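Local coordinates for isomerase/lactonizing enzyme (Agrobacterium tumefaciens, PDB 1RVK), which is of unknown function but belongs to the enolase superfamily, binds a magnesium ion and probably acts on a carboxylate substrate as an isomerase or lactonizing enzyme, at residues A30-T42 and H49-I62. Numbering follows the deposited sequence.
Sequences AHQVEQAMLTVRT and HSFTAPEIVRPHVI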
loop_
_atom_site.group_PDB
_atom_site.type_symbol
_atom_site.label_atom_id
_atom_site.label_comp_id
_atom_site.label_asym_id
_atom_site.label_seq_id
_atom_site.Cartn_x
_atom_site.Cartn_y
_atom_site.Cartn_z
ATOM N N ALA A 30 12.133 8.946 18.135
ATOM C CA ALA A 30 10.742 9.365 18.153
ATOM C C ALA A 30 10.766 10.840 17.757
ATOM O O ALA A 30 11.599 11.613 18.245
ATOM C CB ALA A 30 10.148 9.195 19.551
ATOM N N HIS A 31 9.889 11.223 16.840
ATOM C CA HIS A 31 9.817 12.610 16.403
ATOM C C HIS A 31 8.413 12.920 15.915
ATOM O O HIS A 31 7.596 12.018 15.735
ATOM C CB HIS A 31 10.842 12.899 15.292
ATOM C CG HIS A 31 10.609 12.140 14.020
ATOM N ND1 HIS A 31 11.022 12.612 12.793
ATOM C CD2 HIS A 31 10.044 10.931 13.786
ATOM C CE1 HIS A 31 10.721 11.729 11.857
ATOM N NE2 HIS A 31 10.128 10.699 12.433
ATOM N N GLN A 32 8.125 14.200 15.717
ATOM C CA GLN A 32 6.805 14.589 15.249
ATOM C C GLN A 32 6.820 14.824 13.750
ATOM O O GLN A 32 7.661 15.553 13.225
ATOM C CB GLN A 32 6.320 15.831 15.998
ATOM C CG GLN A 32 6.004 15.542 17.461
ATOM C CD GLN A 32 5.238 16.659 18.138
ATOM O OE1 GLN A 32 4.858 16.546 19.303
ATOM N NE2 GLN A 32 5.006 17.746 17.411
ATOM N N VAL A 33 5.883 14.177 13.067
ATOM C CA VAL A 33 5.763 14.274 11.619
ATOM C C VAL A 33 4.422 14.896 11.246
ATOM O O VAL A 33 3.396 14.566 11.831
ATOM C CB VAL A 33 5.863 12.875 10.976
ATOM C CG1 VAL A 33 5.657 12.968 9.470
ATOM C CG2 VAL A 33 7.222 12.259 11.294
ATOM N N GLU A 34 4.435 15.799 10.274
ATOM C CA GLU A 34 3.201 16.436 9.839
ATOM C C GLU A 34 2.364 15.484 8.990
ATOM O O GLU A 34 2.859 14.886 8.032
ATOM C CB GLU A 34 3.506 17.701 9.039
ATOM C CG GLU A 34 3.928 18.888 9.888
ATOM C CD GLU A 34 4.138 20.141 9.060
ATOM O OE1 GLU A 34 3.469 20.281 8.015
ATOM O OE2 GLU A 34 4.957 20.994 9.460
ATOM N N GLN A 35 1.096 15.346 9.357
ATOM C CA GLN A 35 0.165 14.484 8.642
ATOM C C GLN A 35 -1.041 15.337 8.263
ATOM O O GLN A 35 -1.398 16.259 8.987
ATOM C CB GLN A 35 -0.281 13.326 9.540
ATOM C CG GLN A 35 -1.315 12.403 8.907
ATOM C CD GLN A 35 -0.766 11.615 7.729
ATOM O OE1 GLN A 35 -1.511 10.950 7.014
ATOM N NE2 GLN A 35 0.546 11.680 7.531
ATOM N N ALA A 36 -1.670 15.037 7.135
ATOM C CA ALA A 36 -2.829 15.816 6.724
ATOM C C ALA A 36 -4.090 14.966 6.640
ATOM O O ALA A 36 -4.040 13.789 6.280
ATOM C CB ALA A 36 -2.560 16.481 5.377
HETATM N N MSE A 37 -5.219 15.567 6.996
HETATM C CA MSE A 37 -6.496 14.877 6.919
HETATM C C MSE A 37 -7.398 15.698 6.012
HETATM O O MSE A 37 -7.583 16.900 6.230
HETATM C CB MSE A 37 -7.149 14.728 8.298
HETATM C CG MSE A 37 -8.529 14.053 8.240
HETATM SE SE MSE A 37 -9.408 13.749 9.961
HETATM C CE MSE A 37 -9.801 15.594 10.410
ATOM N N LEU A 38 -7.926 15.047 4.981
ATOM C CA LEU A 38 -8.827 15.695 4.040
ATOM C C LEU A 38 -10.256 15.364 4.461
ATOM O O LEU A 38 -10.576 14.201 4.720
ATOM C CB LEU A 38 -8.571 15.173 2.623
ATOM C CG LEU A 38 -9.370 15.736 1.435
ATOM C CD1 LEU A 38 -10.825 15.343 1.535
ATOM C CD2 LEU A 38 -9.218 17.243 1.380
ATOM N N THR A 39 -11.105 16.384 4.543
ATOM C CA THR A 39 -12.505 16.187 4.912
ATOM C C THR A 39 -13.432 16.760 3.841
ATOM O O THR A 39 -13.242 17.886 3.380
ATOM C CB THR A 39 -12.854 16.873 6.261
ATOM O OG1 THR A 39 -12.171 16.215 7.339
ATOM C CG2 THR A 39 -14.354 16.817 6.515
ATOM N N VAL A 40 -14.422 15.970 3.440
ATOM C CA VAL A 40 -15.410 16.402 2.458
ATOM C C VAL A 40 -16.746 16.453 3.201
ATOM O O VAL A 40 -17.141 15.476 3.841
ATOM C CB VAL A 40 -15.515 15.405 1.283
ATOM C CG1 VAL A 40 -16.572 15.880 0.287
ATOM C CG2 VAL A 40 -14.161 15.271 0.595
ATOM N N ARG A 41 -17.435 17.590 3.126
ATOM C CA ARG A 41 -18.711 17.748 3.818
ATOM C C ARG A 41 -19.850 18.097 2.869
ATOM O O ARG A 41 -19.655 18.807 1.882
ATOM C CB ARG A 41 -18.594 18.838 4.895
ATOM C CG ARG A 41 -19.863 19.045 5.715
ATOM C CD ARG A 41 -19.720 20.195 6.716
ATOM N NE ARG A 41 -18.566 20.015 7.593
ATOM C CZ ARG A 41 -17.414 20.664 7.461
ATOM N NH1 ARG A 41 -17.253 21.549 6.487
ATOM N NH2 ARG A 41 -16.416 20.421 8.299
ATOM N N THR A 42 -21.044 17.597 3.179
ATOM C CA THR A 42 -22.225 17.857 2.362
ATOM C C THR A 42 -23.195 18.813 3.065
ATOM O O THR A 42 -22.999 19.166 4.229
ATOM C CB THR A 42 -22.962 16.546 2.026
ATOM O OG1 THR A 42 -23.221 15.819 3.232
ATOM C CG2 THR A 42 -22.115 15.684 1.098
ATOM N N HIS A 49 -13.666 11.381 5.568
ATOM C CA HIS A 49 -12.270 11.744 5.808
ATOM C C HIS A 49 -11.262 10.756 5.234
ATOM O O HIS A 49 -11.572 9.584 5.028
ATOM C CB HIS A 49 -12.010 11.830 7.315
ATOM C CG HIS A 49 -13.123 12.454 8.093
ATOM N ND1 HIS A 49 -13.291 13.818 8.190
ATOM C CD2 HIS A 49 -14.140 11.897 8.793
ATOM C CE1 HIS A 49 -14.364 14.075 8.918
ATOM N NE2 HIS A 49 -14.897 12.928 9.296
ATOM N N SER A 50 -10.046 11.240 5.004
ATOM C CA SER A 50 -8.965 10.400 4.505
ATOM C C SER A 50 -7.628 11.075 4.808
ATOM O O SER A 50 -7.521 12.300 4.773
ATOM C CB SER A 50 -9.120 10.154 3.002
ATOM O OG SER A 50 -8.401 8.993 2.622
ATOM N N PHE A 51 -6.613 10.268 5.104
ATOM C CA PHE A 51 -5.291 10.775 5.460
ATOM C C PHE A 51 -4.243 10.663 4.361
ATOM O O PHE A 51 -4.281 9.744 3.545
ATOM C CB PHE A 51 -4.787 10.029 6.697
ATOM C CG PHE A 51 -5.647 10.225 7.909
ATOM C CD1 PHE A 51 -5.478 11.339 8.721
ATOM C CD2 PHE A 51 -6.661 9.318 8.213
ATOM C CE1 PHE A 51 -6.306 11.551 9.824
ATOM C CE2 PHE A 51 -7.493 9.521 9.313
ATOM C CZ PHE A 51 -7.315 10.641 10.119
ATOM N N THR A 52 -3.302 11.606 4.355
ATOM C CA THR A 52 -2.212 11.605 3.383
ATOM C C THR A 52 -1.151 12.618 3.798
ATOM O O THR A 52 -1.315 13.325 4.792
ATOM C CB THR A 52 -2.704 11.955 1.958
ATOM O OG1 THR A 52 -1.680 11.631 1.010
ATOM C CG2 THR A 52 -3.040 13.436 1.849
ATOM N N ALA A 53 -0.059 12.675 3.044
ATOM C CA ALA A 53 1.021 13.610 3.337
ATOM C C ALA A 53 0.583 15.022 2.956
ATOM O O ALA A 53 -0.075 15.220 1.936
ATOM C CB ALA A 53 2.276 13.222 2.562
ATOM N N PRO A 54 0.964 16.022 3.764
ATOM C CA PRO A 54 0.624 17.433 3.546
ATOM C C PRO A 54 0.772 17.964 2.118
ATOM O O PRO A 54 -0.138 18.611 1.602
ATOM C CB PRO A 54 1.541 18.160 4.528
ATOM C CG PRO A 54 1.625 17.191 5.670
ATOM C CD PRO A 54 1.825 15.871 4.952
ATOM N N GLU A 55 1.910 17.696 1.480
ATOM C CA GLU A 55 2.160 18.191 0.125
ATOM C C GLU A 55 1.149 17.723 -0.919
ATOM O O GLU A 55 0.901 18.410 -1.909
ATOM C CB GLU A 55 3.571 17.797 -0.332
ATOM C CG GLU A 55 4.690 18.534 0.390
ATOM C CD GLU A 55 4.679 20.028 0.120
ATOM O OE1 GLU A 55 4.823 20.808 1.087
ATOM O OE2 GLU A 55 4.536 20.425 -1.057
ATOM N N ILE A 56 0.567 16.555 -0.691
ATOM C CA ILE A 56 -0.397 15.980 -1.622
ATOM C C ILE A 56 -1.738 16.713 -1.637
ATOM O O ILE A 56 -2.449 16.700 -2.644
ATOM C CB ILE A 56 -0.588 14.481 -1.299
ATOM C CG1 ILE A 56 0.729 13.750 -1.573
ATOM C CG2 ILE A 56 -1.722 13.885 -2.127
ATOM C CD1 ILE A 56 0.813 12.355 -0.971
ATOM N N VAL A 57 -2.074 17.364 -0.528
ATOM C CA VAL A 57 -3.325 18.109 -0.422
ATOM C C VAL A 57 -3.058 19.553 -0.002
ATOM O O VAL A 57 -3.853 20.159 0.720
ATOM C CB VAL A 57 -4.282 17.464 0.603
ATOM C CG1 VAL A 57 -4.771 16.117 0.086
ATOM C CG2 VAL A 57 -3.575 17.297 1.939
ATOM N N ARG A 58 -1.935 20.101 -0.457
ATOM C CA ARG A 58 -1.587 21.478 -0.121
ATOM C C ARG A 58 -2.562 22.431 -0.820
ATOM O O ARG A 58 -3.258 22.048 -1.763
ATOM C CB ARG A 58 -0.132 21.776 -0.517
ATOM C CG ARG A 58 0.181 21.702 -2.012
ATOM C CD ARG A 58 1.674 21.924 -2.243
ATOM N NE ARG A 58 2.013 22.122 -3.651
ATOM C CZ ARG A 58 2.031 21.159 -4.568
ATOM N NH1 ARG A 58 1.730 19.910 -4.239
ATOM N NH2 ARG A 58 2.357 21.449 -5.823
ATOM N N PRO A 59 -2.638 23.685 -0.354
ATOM C CA PRO A 59 -3.542 24.676 -0.944
ATOM C C PRO A 59 -3.552 24.767 -2.468
ATOM O O PRO A 59 -4.621 24.838 -3.078
ATOM C CB PRO A 59 -3.098 25.974 -0.283
ATOM C CG PRO A 59 -2.722 25.504 1.098
ATOM C CD PRO A 59 -1.908 24.261 0.791
ATOM N N HIS A 60 -2.375 24.772 -3.087
ATOM C CA HIS A 60 -2.317 24.870 -4.540
ATOM C C HIS A 60 -3.180 23.823 -5.233
ATOM O O HIS A 60 -3.913 24.136 -6.171
ATOM C CB HIS A 60 -0.876 24.745 -5.043
ATOM C CG HIS A 60 -0.764 24.733 -6.537
ATOM N ND1 HIS A 60 -0.651 23.569 -7.266
ATOM C CD2 HIS A 60 -0.807 25.741 -7.440
ATOM C CE1 HIS A 60 -0.629 23.860 -8.555
ATOM N NE2 HIS A 60 -0.723 25.171 -8.688
ATOM N N VAL A 61 -3.090 22.584 -4.767
ATOM C CA VAL A 61 -3.844 21.485 -5.355
ATOM C C VAL A 61 -5.324 21.547 -5.004
ATOM O O VAL A 61 -6.183 21.280 -5.845
ATOM C CB VAL A 61 -3.269 20.124 -4.895
ATOM C CG1 VAL A 61 -4.052 18.986 -5.519
ATOM C CG2 VAL A 61 -1.801 20.032 -5.287
ATOM N N ILE A 62 -5.619 21.906 -3.761
ATOM C CA ILE A 62 -7.002 21.999 -3.308
ATOM C C ILE A 62 -7.764 23.106 -4.033
ATOM O O ILE A 62 -8.866 22.893 -4.532
ATOM C CB ILE A 62 -7.074 22.272 -1.782
ATOM C CG1 ILE A 62 -6.447 21.108 -1.012
ATOM C CG2 ILE A 62 -8.520 22.505 -1.357
ATOM C CD1 ILE A 62 -7.131 19.768 -1.234
#
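A beta hairpin of the N-terminal capping domain, an enolase superfamily feature, pairs Ala36-Thr39 with His49-Thr52. The strands run antiparallel, and strand 3-15 flanks 30-42 on its other edge. Ala36 and Thr52 form one hydrogen-bonded pair. Leu38 and Ser50 form the next, where Leu38 N gives Ser50 O a nearly straight bond (2.8 Å, 171° at the hydrogen).

The sheet has two different faces. On one, the selenomethionine Met37 lies alongside Phe51, both side chains pointing the same way. Met37 CB packs on Phe51 CE1 at 3.6 Å. The Met37 side chain runs extended to SE, which meets the Phe51 ring obliquely, 4.5 Å from its centroid, in a Met-aromatic contact. SE also lies obliquely to the His49 ring. Helix 373-378 covers this face through Phe373 and Ile376.

On the other face, Ala36 CB touches Val57 CG2 at 3.7 Å, and Leu38 CD2 reaches Ile62 CD1 at 4.2 Å. After Thr52 the chain turns back across this face as it enters helix 59-70. Helix 98-116 packs here too, with Cys106 against Ser50 and Val103 against Thr52.

Just beyond the paired residues, Pro54 CD rests against Glu34 O (3.4 Å). The one side-chain hydrogen bond across the strands joins Thr39 and His49. Thr39 OG1 stands beside its own backbone N, anti to the carbonyl carbon (chi1 -68°), which brings it to the His49 ring edge, in plane, 2.8 Å from His49 ND1.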